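PDB 2PN0: prokaryotic transcription elongation factor GreA/GreB from Nitrosomonas europaea, which probably binds RNA polymerase and belongs to the GreA/GreB family of transcription elongation factors. Local coordinates for residues A[66-71]-A[119-124]. Residues are numbered along the deposited sequence; the frame is centred on the assembly and turned at random. Where two conformers were deposited one is given.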
loop_
_atom_site.group_PDB
_atom_site.type_symbol
_atom_site.label_atom_id
_atom_site.label_comp_id
_atom_site.label_asym_id
_atom_site.label_seq_id
_atom_site.Cartn_x
_atom_site.Cartn_y
_atom_site.Cartn_z
ATOM N N ARG A 66 12.154 -9.077 -5.903
ATOM C CA ARG A 66 13.384 -9.204 -5.121
ATOM C C ARG A 66 13.746 -7.833 -4.548
ATOM O O ARG A 66 13.712 -6.827 -5.268
ATOM C CB ARG A 66 14.560 -9.762 -5.935
ATOM C CG ARG A 66 15.734 -10.218 -5.043
ATOM C CD ARG A 66 16.993 -10.661 -5.803
ATOM N NE ARG A 66 16.770 -11.819 -6.680
ATOM C CZ ARG A 66 16.623 -11.737 -8.005
ATOM N NH1 ARG A 66 16.665 -10.547 -8.615
ATOM N NH2 ARG A 66 16.424 -12.842 -8.725
ATOM N N VAL A 67 14.062 -7.802 -3.260
ATOM C CA VAL A 67 14.498 -6.560 -2.640
ATOM C C VAL A 67 15.943 -6.324 -3.054
ATOM O O VAL A 67 16.781 -7.248 -3.035
ATOM C CB VAL A 67 14.366 -6.594 -1.105
ATOM C CG1 VAL A 67 12.929 -6.926 -0.700
ATOM C CG2 VAL A 67 15.295 -7.597 -0.536
ATOM N N GLU A 68 16.271 -5.100 -3.449
ATOM C CA GLU A 68 17.666 -4.893 -3.833
ATOM C C GLU A 68 18.696 -5.055 -2.704
ATOM O O GLU A 68 19.710 -5.724 -2.931
ATOM C CB GLU A 68 17.900 -3.669 -4.735
ATOM C CG GLU A 68 17.622 -2.310 -4.136
ATOM C CD GLU A 68 18.609 -1.281 -4.648
ATOM O OE1 GLU A 68 19.283 -0.695 -3.799
ATOM O OE2 GLU A 68 18.753 -1.076 -5.879
ATOM N N SER A 69 18.437 -4.530 -1.491
ATOM C CA SER A 69 19.431 -4.630 -0.365
ATOM C C SER A 69 19.748 -6.038 0.147
ATOM O O SER A 69 20.882 -6.306 0.582
ATOM C CB SER A 69 19.022 -3.773 0.841
ATOM O OG SER A 69 17.874 -4.308 1.483
ATOM N N SER A 70 18.749 -6.929 0.128
ATOM C CA SER A 70 18.914 -8.233 0.781
ATOM C C SER A 70 18.737 -9.459 -0.106
ATOM O O SER A 70 19.104 -10.564 0.305
ATOM C CB SER A 70 18.018 -8.340 2.021
ATOM O OG SER A 70 16.670 -8.493 1.647
ATOM N N ALA A 71 18.207 -9.271 -1.316
ATOM C CA ALA A 71 17.873 -10.400 -2.211
ATOM C C ALA A 71 16.852 -11.366 -1.599
ATOM O O ALA A 71 16.702 -12.516 -2.048
ATOM C CB ALA A 71 19.136 -11.157 -2.695
ATOM N N VAL A 119 13.709 3.583 2.053
ATOM C CA VAL A 119 12.848 3.012 1.045
ATOM C C VAL A 119 13.201 1.564 0.821
ATOM O O VAL A 119 14.389 1.166 0.927
ATOM C CB VAL A 119 12.876 3.753 -0.305
ATOM C CG1 VAL A 119 12.319 5.159 -0.145
ATOM C CG2 VAL A 119 14.286 3.805 -0.853
ATOM N N LEU A 120 12.167 0.783 0.558
ATOM C CA LEU A 120 12.330 -0.579 0.109
ATOM C C LEU A 120 12.253 -0.498 -1.400
ATOM O O LEU A 120 11.198 -0.178 -1.966
ATOM C CB LEU A 120 11.192 -1.448 0.629
ATOM C CG LEU A 120 11.271 -2.890 0.127
ATOM C CD1 LEU A 120 12.551 -3.565 0.690
ATOM C CD2 LEU A 120 10.050 -3.625 0.544
ATOM N N ARG A 121 13.363 -0.787 -2.069
ATOM C CA ARG A 121 13.361 -0.793 -3.531
ATOM C C ARG A 121 13.408 -2.250 -4.076
ATOM O O ARG A 121 14.300 -3.035 -3.705
ATOM C CB ARG A 121 14.550 0.001 -4.096
ATOM C CG ARG A 121 14.487 0.127 -5.643
ATOM C CD ARG A 121 15.514 1.162 -6.129
ATOM N NE ARG A 121 15.477 1.347 -7.578
ATOM C CZ ARG A 121 14.565 2.064 -8.243
ATOM N NH1 ARG A 121 13.568 2.686 -7.606
ATOM N NH2 ARG A 121 14.629 2.115 -9.581
ATOM N N VAL A 122 12.461 -2.592 -4.935
ATOM C CA VAL A 122 12.282 -3.987 -5.360
ATOM C C VAL A 122 12.226 -4.060 -6.877
ATOM O O VAL A 122 11.850 -3.085 -7.536
ATOM C CB VAL A 122 11.006 -4.629 -4.773
ATOM C CG1 VAL A 122 11.124 -4.751 -3.225
ATOM C CG2 VAL A 122 9.700 -3.819 -5.153
ATOM N N ARG A 123 12.606 -5.224 -7.419
ATOM C CA ARG A 123 12.450 -5.441 -8.837
ATOM C C ARG A 123 11.482 -6.578 -9.043
ATOM O O ARG A 123 11.514 -7.557 -8.309
ATOM C CB ARG A 123 13.809 -5.827 -9.454
ATOM C CG ARG A 123 13.760 -6.110 -10.956
ATOM C CD ARG A 123 15.112 -6.700 -11.412
ATOM N NE ARG A 123 16.196 -5.735 -11.217
ATOM C CZ ARG A 123 17.487 -6.020 -11.400
ATOM N NH1 ARG A 123 17.844 -7.260 -11.752
ATOM N NH2 ARG A 123 18.422 -5.080 -11.215
ATOM N N ILE A 124 10.652 -6.466 -10.072
ATOM C CA ILE A 124 9.758 -7.551 -10.403
ATOM C C ILE A 124 10.547 -8.637 -11.103
ATOM O O ILE A 124 11.075 -8.423 -12.204
ATOM C CB ILE A 124 8.600 -7.091 -11.318
ATOM C CG1 ILE A 124 7.706 -6.051 -10.582
ATOM C CG2 ILE A 124 7.798 -8.337 -11.816
ATOM C CD1 ILE A 124 6.676 -5.373 -11.452
#
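Leu-120 meets Val-67 where strand 62-67 ends against strand 119-128, its antiparallel neighbour and the middle strand of a three-stranded antiparallel sheet in the FKBP-like GreA/GreB C-terminal region. With CG anti to the backbone N (chi1 177°), the leucine brings CD1 to 3.7 Å from Val-67 CG1. A long, branched residue suits this place, since the same side chain also packs on Trp-112 and on Pro-32 of the second subunit.

Arg-121 works in two directions, its backbone toward Glu-68 and its side chain toward strand 109-113. Arg-121 O accepts Glu-68 N at 2.9 Å in an almost straight bond (174° at the hydrogen), which prolongs the pairing by one bond just where the chain leaves the strand and turns, Ala-71 N bonding back to Val-67 O. The glutamate chain, bent at chi2, crosses the arginine obliquely, with Glu-68 CG 3.8 Å from Arg-121 CB. Glu-68 OE2 lies at the guanidinium edge, near its plane, with the carboxylate turned 79° against it, yet Glu-68 OE2 stays 4.4 Å from Arg-121 NE, too far for a salt bridge; the extended arginine instead spends NH1 on Glu-111 and NH2 on Glu-109.

Val-122 and Val-67 form a non-hydrogen-bonded pair on the face that carries Leu-120. Beta-branched and compact, they suit a buried strand surface: their CG1 methyls touch, and Phe-74 packs on both.

Arg-123 and Arg-66 form the hydrogen-bonded pair and project from the other face, where long aliphatic stems can carry charge outward; Arg-123 NE reaches Glu-109. Their backbones exchange two bonds, and Arg-66 O, besides accepting Arg-123 N at 2.9 Å, receives a CA-H contact from Val-122 CA at 3.2 Å.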